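Local coordinates for protein fibrillarin-like rRNA/tRNA 2'-O-methyltransferase (Aeropyrum pernix, PDB 4DF3) that probably transfers methyl groups from S-adenosylmethionine to ribose 2'-hydroxyls of rRNA and tRNA at sites chosen by a guide RNA, at residues G175-V189 with H216-V230. The protein carries 2 engineered substitutions. Numbering follows the deposited sequence.
Sequences GGYMLMAIKARSIDV and HLDPFDRDHAMIYAV
Strands 176-183 and 224-229 run antiparallel, their axes 4.6 Å apart at closest approach and their directions 150° apart, with paired backbone bonds joining Met178 to Ala229, Met180 to Ile227 and Ile182 to Ala225. This is the antiparallel end of the Rossmann-like methyltransferase sheet, whose order 3-2-1-4-5-7-6 sets 224-229 between 176-183 and 211-216. The straightest of these bonds, Ile227 N to Met180 O, has an N-H...O angle of 179°; beyond the strand, Ala184 N continues the pairing to Asp223 O.

On the face shared by Met180, Ile182, Ala225 and Ile227, where Ile182 and Ile227 pack against helix 195-206, Ile227 CD1 lies 3.6 Å from Ile182 CG2 and also meets Met180 CE. On the other face, Leu179 CD2 touches Tyr228 CB at 3.7 Å, while Tyr177 CB and Met178 O meet the edge of the Tyr228 ring, whose hydroxyl bonds Glu72. Ala181, on this same face, adjoins the S-adenosylmethionine-binding Asp154.

Beyond the paired ends of 176-183 and 224-229, His216, the last residue of strand 211-216, reaches the 175-189 segment with CG anti to the backbone N (chi1 -163°). Its NE2 donates to Ala184 O at 2.9 Å, approaching from above the carbonyl plane, and ND1 accepts from Asp218 N, which fixes the ring's rotation. Ser186 CA makes a CH-pi contact 3.7 Å from the ring centroid, His224 O lies over the opposite face, and Val189 CG2 packs on His216 CB. With an alanine here, Ala184 O and Asp218 N would probably lose their imidazole partners and a gap would open beneath Ser186.

At the neighbouring turn, Asp221 OD1 accepts from Asp223 N, forming an Asx turn, and from His224 ND1 at 2.7 Å. The His224 ring thus held has NE2 3.6 Å from Lys183 CD.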
loop_
_atom_site.group_PDB
_atom_site.type_symbol
_atom_site.label_atom_id
_atom_site.label_comp_id
_atom_site.label_asym_id
_atom_site.label_seq_id
_atom_site.Cartn_x
_atom_site.Cartn_y
_atom_site.Cartn_z
ATOM N N GLY A 175 3.056 18.147 2.329
ATOM C CA GLY A 175 2.810 17.295 3.495
ATOM C C GLY A 175 2.258 15.913 3.156
ATOM O O GLY A 175 1.943 15.163 4.077
ATOM N N GLY A 176 2.117 15.594 1.860
ATOM C CA GLY A 176 1.662 14.270 1.447
ATOM C C GLY A 176 2.592 13.186 2.004
ATOM O O GLY A 176 3.763 13.444 2.206
ATOM N N TYR A 177 2.062 11.999 2.240
ATOM C CA TYR A 177 2.887 10.908 2.740
ATOM C C TYR A 177 3.508 10.089 1.617
ATOM O O TYR A 177 2.981 10.014 0.510
ATOM C CB TYR A 177 2.031 9.998 3.601
ATOM C CG TYR A 177 0.752 9.429 2.999
ATOM C CD1 TYR A 177 0.763 8.214 2.291
ATOM C CD2 TYR A 177 -0.515 10.149 3.113
ATOM C CE1 TYR A 177 -0.390 7.661 1.767
ATOM C CE2 TYR A 177 -1.693 9.589 2.567
ATOM C CZ TYR A 177 -1.617 8.364 1.876
ATOM O OH TYR A 177 -2.773 7.790 1.359
ATOM N N MET A 178 4.628 9.450 1.918
ATOM C CA MET A 178 5.309 8.598 0.937
ATOM C C MET A 178 5.633 7.319 1.649
ATOM O O MET A 178 6.280 7.330 2.734
ATOM C CB MET A 178 6.645 9.303 0.514
ATOM C CG MET A 178 7.390 8.703 -0.712
ATOM S SD MET A 178 8.058 7.072 -0.365
ATOM C CE MET A 178 9.217 7.467 0.883
ATOM N N LEU A 179 5.103 6.205 1.135
ATOM C CA LEU A 179 5.434 4.896 1.675
ATOM C C LEU A 179 6.169 4.172 0.573
ATOM O O LEU A 179 5.699 4.078 -0.574
ATOM C CB LEU A 179 4.152 4.132 2.008
ATOM C CG LEU A 179 3.400 4.660 3.249
ATOM C CD1 LEU A 179 1.917 4.134 3.179
ATOM C CD2 LEU A 179 4.106 4.176 4.562
ATOM N N MET A 180 7.337 3.666 0.928
ATOM C CA MET A 180 8.231 2.977 -0.079
ATOM C C MET A 180 8.702 1.594 0.475
ATOM O O MET A 180 9.273 1.510 1.563
ATOM C CB MET A 180 9.455 3.823 -0.514
ATOM C CG MET A 180 10.168 3.151 -1.713
ATOM S SD MET A 180 11.590 4.173 -2.212
ATOM C CE MET A 180 12.912 3.680 -1.149
ATOM N N ALA A 181 8.341 0.524 -0.214
ATOM C CA ALA A 181 8.919 -0.792 0.089
ATOM C C ALA A 181 10.334 -0.852 -0.489
ATOM O O ALA A 181 10.538 -0.701 -1.698
ATOM C CB ALA A 181 8.063 -1.886 -0.553
ATOM N N ILE A 182 11.306 -1.135 0.367
ATOM C CA ILE A 182 12.710 -1.176 -0.010
ATOM C C ILE A 182 13.291 -2.579 0.309
ATOM O O ILE A 182 12.974 -3.144 1.368
ATOM C CB ILE A 182 13.509 -0.060 0.780
ATOM C CG1 ILE A 182 14.955 0.013 0.276
ATOM C CG2 ILE A 182 13.454 -0.210 2.270
ATOM C CD1 ILE A 182 15.715 1.261 0.887
ATOM N N LYS A 183 14.146 -3.095 -0.589
ATOM C CA LYS A 183 14.893 -4.317 -0.290
ATOM C C LYS A 183 15.779 -4.017 0.875
ATOM O O LYS A 183 16.537 -3.048 0.850
ATOM C CB LYS A 183 15.721 -4.702 -1.526
ATOM C CG LYS A 183 15.943 -6.171 -1.652
ATOM C CD LYS A 183 14.732 -6.822 -2.368
ATOM C CE LYS A 183 14.839 -8.355 -2.598
ATOM N NZ LYS A 183 16.194 -8.923 -2.891
ATOM N N ALA A 184 15.673 -4.815 1.937
ATOM C CA ALA A 184 16.397 -4.585 3.133
ATOM C C ALA A 184 16.449 -5.872 3.963
ATOM O O ALA A 184 15.497 -6.661 3.986
ATOM C CB ALA A 184 15.706 -3.462 4.031
ATOM N N ARG A 185 17.590 -6.075 4.618
ATOM C CA ARG A 185 17.728 -7.184 5.584
ATOM C C ARG A 185 17.371 -6.689 6.963
ATOM O O ARG A 185 17.384 -5.499 7.216
ATOM C CB ARG A 185 19.160 -7.687 5.587
ATOM C CG ARG A 185 19.540 -8.400 4.284
ATOM C CD ARG A 185 21.099 -8.454 4.075
ATOM N NE ARG A 185 21.706 -7.115 4.175
ATOM C CZ ARG A 185 23.017 -6.869 4.167
ATOM N NH1 ARG A 185 23.881 -7.873 4.036
ATOM N NH2 ARG A 185 23.464 -5.621 4.290
ATOM N N SER A 186 17.073 -7.607 7.893
ATOM C CA SER A 186 16.697 -7.148 9.207
ATOM C C SER A 186 17.824 -6.206 9.714
ATOM O O SER A 186 17.512 -5.135 10.314
ATOM C CB SER A 186 16.525 -8.337 10.131
ATOM O OG SER A 186 15.934 -7.865 11.334
ATOM N N ILE A 187 19.086 -6.604 9.499
ATOM C CA ILE A 187 20.246 -5.833 10.017
ATOM C C ILE A 187 20.363 -4.415 9.438
ATOM O O ILE A 187 20.883 -3.516 10.096
ATOM C CB ILE A 187 21.563 -6.530 9.852
ATOM C CG1 ILE A 187 21.894 -6.791 8.354
ATOM C CG2 ILE A 187 21.538 -7.857 10.650
ATOM C CD1 ILE A 187 23.433 -7.216 8.234
ATOM N N ASP A 188 19.822 -4.209 8.242
ATOM C CA ASP A 188 19.802 -2.827 7.709
ATOM C C ASP A 188 18.966 -1.863 8.579
ATOM O O ASP A 188 19.290 -0.662 8.702
ATOM C CB ASP A 188 19.220 -2.838 6.304
ATOM C CG ASP A 188 20.134 -3.485 5.317
ATOM O OD1 ASP A 188 21.312 -3.168 5.284
ATOM O OD2 ASP A 188 19.684 -4.290 4.535
ATOM N N VAL A 189 17.893 -2.381 9.169
ATOM C CA VAL A 189 16.995 -1.624 10.019
ATOM C C VAL A 189 17.522 -1.538 11.419
ATOM O O VAL A 189 17.482 -0.481 12.027
ATOM C CB VAL A 189 15.521 -2.193 9.961
ATOM C CG1 VAL A 189 14.529 -1.296 10.841
ATOM C CG2 VAL A 189 15.054 -2.052 8.433
ATOM N N HIS A 216 11.097 -3.094 9.446
ATOM C CA HIS A 216 11.345 -4.276 8.669
ATOM C C HIS A 216 10.107 -5.210 8.659
ATOM O O HIS A 216 9.357 -5.245 9.645
ATOM C CB HIS A 216 12.620 -5.001 9.184
ATOM C CG HIS A 216 13.147 -5.991 8.186
ATOM N ND1 HIS A 216 12.670 -7.287 8.116
ATOM C CD2 HIS A 216 14.050 -5.876 7.186
ATOM C CE1 HIS A 216 13.207 -7.905 7.096
ATOM N NE2 HIS A 216 14.102 -7.096 6.548
ATOM N N LEU A 217 9.896 -5.963 7.572
ATOM C CA LEU A 217 8.677 -6.711 7.396
ATOM C C LEU A 217 8.761 -8.187 7.753
ATOM O O LEU A 217 7.800 -8.890 7.599
ATOM C CB LEU A 217 8.143 -6.548 5.954
ATOM C CG LEU A 217 7.927 -5.092 5.575
ATOM C CD1 LEU A 217 7.398 -4.957 4.063
ATOM C CD2 LEU A 217 7.014 -4.270 6.637
ATOM N N ASP A 218 9.915 -8.644 8.244
ATOM C CA ASP A 218 10.051 -10.051 8.557
ATOM C C ASP A 218 9.059 -10.440 9.662
ATOM O O ASP A 218 8.884 -9.655 10.587
ATOM C CB ASP A 218 11.471 -10.291 9.058
ATOM C CG ASP A 218 11.681 -11.708 9.521
ATOM O OD1 ASP A 218 11.936 -12.541 8.651
ATOM O OD2 ASP A 218 11.518 -11.972 10.711
ATOM N N PRO A 219 8.414 -11.643 9.555
ATOM C CA PRO A 219 8.561 -12.670 8.519
ATOM C C PRO A 219 7.553 -12.586 7.423
ATOM O O PRO A 219 7.490 -13.487 6.604
ATOM C CB PRO A 219 8.280 -13.978 9.332
ATOM C CG PRO A 219 6.997 -13.557 10.105
ATOM C CD PRO A 219 7.452 -12.093 10.602
ATOM N N PHE A 220 6.679 -11.596 7.466
ATOM C CA PHE A 220 5.658 -11.413 6.413
ATOM C C PHE A 220 6.308 -11.218 5.043
ATOM O O PHE A 220 5.843 -11.772 4.005
ATOM C CB PHE A 220 4.775 -10.207 6.762
ATOM C CG PHE A 220 4.073 -10.314 8.089
ATOM C CD1 PHE A 220 3.115 -11.314 8.311
ATOM C CD2 PHE A 220 4.379 -9.416 9.094
ATOM C CE1 PHE A 220 2.468 -11.401 9.504
ATOM C CE2 PHE A 220 3.765 -9.503 10.294
ATOM C CZ PHE A 220 2.760 -10.526 10.489
ATOM N N ASP A 221 7.385 -10.447 5.050
ATOM C CA ASP A 221 8.304 -10.373 3.913
ATOM C C ASP A 221 9.726 -10.264 4.465
ATOM O O ASP A 221 10.075 -9.304 5.126
ATOM C CB ASP A 221 7.957 -9.183 2.996
ATOM C CG ASP A 221 8.752 -9.198 1.695
ATOM O OD1 ASP A 221 9.992 -9.224 1.701
ATOM O OD2 ASP A 221 8.154 -9.172 0.614
ATOM N N ARG A 222 10.538 -11.295 4.216
ATOM C CA ARG A 222 11.844 -11.387 4.859
ATOM C C ARG A 222 12.872 -10.462 4.242
ATOM O O ARG A 222 13.917 -10.206 4.825
ATOM C CB ARG A 222 12.391 -12.814 4.759
ATOM C CG ARG A 222 11.561 -13.828 5.510
ATOM C CD ARG A 222 12.078 -15.248 5.216
ATOM N NE ARG A 222 11.829 -15.566 3.804
ATOM C CZ ARG A 222 12.219 -16.687 3.197
ATOM N NH1 ARG A 222 12.903 -17.603 3.868
ATOM N NH2 ARG A 222 11.942 -16.880 1.921
ATOM N N ASP A 223 12.546 -9.937 3.067
ATOM C CA ASP A 223 13.541 -9.219 2.296
ATOM C C ASP A 223 13.284 -7.720 2.110
ATOM O O ASP A 223 13.995 -7.103 1.357
ATOM C CB ASP A 223 13.715 -9.865 0.931
ATOM C CG ASP A 223 14.180 -11.269 1.050
ATOM O OD1 ASP A 223 14.955 -11.512 1.977
ATOM O OD2 ASP A 223 13.755 -12.128 0.273
ATOM N N HIS A 224 12.307 -7.156 2.802
ATOM C CA HIS A 224 11.920 -5.740 2.607
ATOM C C HIS A 224 11.626 -5.028 3.924
ATOM O O HIS A 224 11.239 -5.693 4.915
ATOM C CB HIS A 224 10.668 -5.635 1.711
ATOM C CG HIS A 224 10.916 -6.052 0.298
ATOM N ND1 HIS A 224 10.816 -7.357 -0.130
ATOM C CD2 HIS A 224 11.201 -5.307 -0.805
ATOM C CE1 HIS A 224 11.070 -7.409 -1.436
ATOM N NE2 HIS A 224 11.263 -6.171 -1.872
ATOM N N ALA A 225 11.750 -3.706 3.912
ATOM C CA ALA A 225 11.276 -2.856 4.981
ATOM C C ALA A 225 10.299 -1.902 4.319
ATOM O O ALA A 225 10.338 -1.695 3.098
ATOM C CB ALA A 225 12.500 -2.053 5.559
ATOM N N MET A 226 9.484 -1.256 5.110
ATOM C CA MET A 226 8.646 -0.133 4.660
ATOM C C MET A 226 9.144 1.201 5.192
ATOM O O MET A 226 9.257 1.372 6.430
ATOM C CB MET A 226 7.214 -0.441 5.112
ATOM C CG MET A 226 6.138 0.678 4.641
ATOM S SD MET A 226 5.981 0.559 2.831
ATOM C CE MET A 226 4.926 -0.927 2.764
ATOM N N ILE A 227 9.483 2.112 4.267
ATOM C CA ILE A 227 9.971 3.433 4.673
ATOM C C ILE A 227 8.753 4.360 4.615
ATOM O O ILE A 227 8.005 4.312 3.641
ATOM C CB ILE A 227 11.005 3.956 3.673
ATOM C CG1 ILE A 227 12.287 3.127 3.791
ATOM C CG2 ILE A 227 11.338 5.471 3.992
ATOM C CD1 ILE A 227 13.194 3.331 2.601
ATOM N N TYR A 228 8.575 5.181 5.658
ATOM C CA TYR A 228 7.465 6.128 5.711
ATOM C C TYR A 228 8.041 7.546 5.868
ATOM O O TYR A 228 8.820 7.812 6.808
ATOM C CB TYR A 228 6.539 5.744 6.909
ATOM C CG TYR A 228 5.515 6.732 7.266
ATOM C CD1 TYR A 228 4.857 7.486 6.294
ATOM C CD2 TYR A 228 5.116 6.875 8.610
ATOM C CE1 TYR A 228 3.851 8.379 6.611
ATOM C CE2 TYR A 228 4.109 7.782 8.962
ATOM C CZ TYR A 228 3.481 8.555 7.962
ATOM O OH TYR A 228 2.457 9.444 8.298
ATOM N N ALA A 229 7.732 8.434 4.925
ATOM C CA ALA A 229 8.312 9.780 4.950
ATOM C C ALA A 229 7.211 10.824 4.627
ATOM O O ALA A 229 6.138 10.476 4.078
ATOM C CB ALA A 229 9.454 9.890 4.044
ATOM N N VAL A 230 7.425 12.068 5.056
ATOM C CA VAL A 230 6.449 13.191 4.818
ATOM C C VAL A 230 7.283 14.449 4.445
ATOM O O VAL A 230 8.535 14.394 4.650
ATOM C CB VAL A 230 5.559 13.508 6.049
ATOM C CG1 VAL A 230 4.753 12.311 6.491
ATOM C CG2 VAL A 230 6.444 14.003 7.224
HETATM O O HOH W 1 16.346 -10.151 6.502
#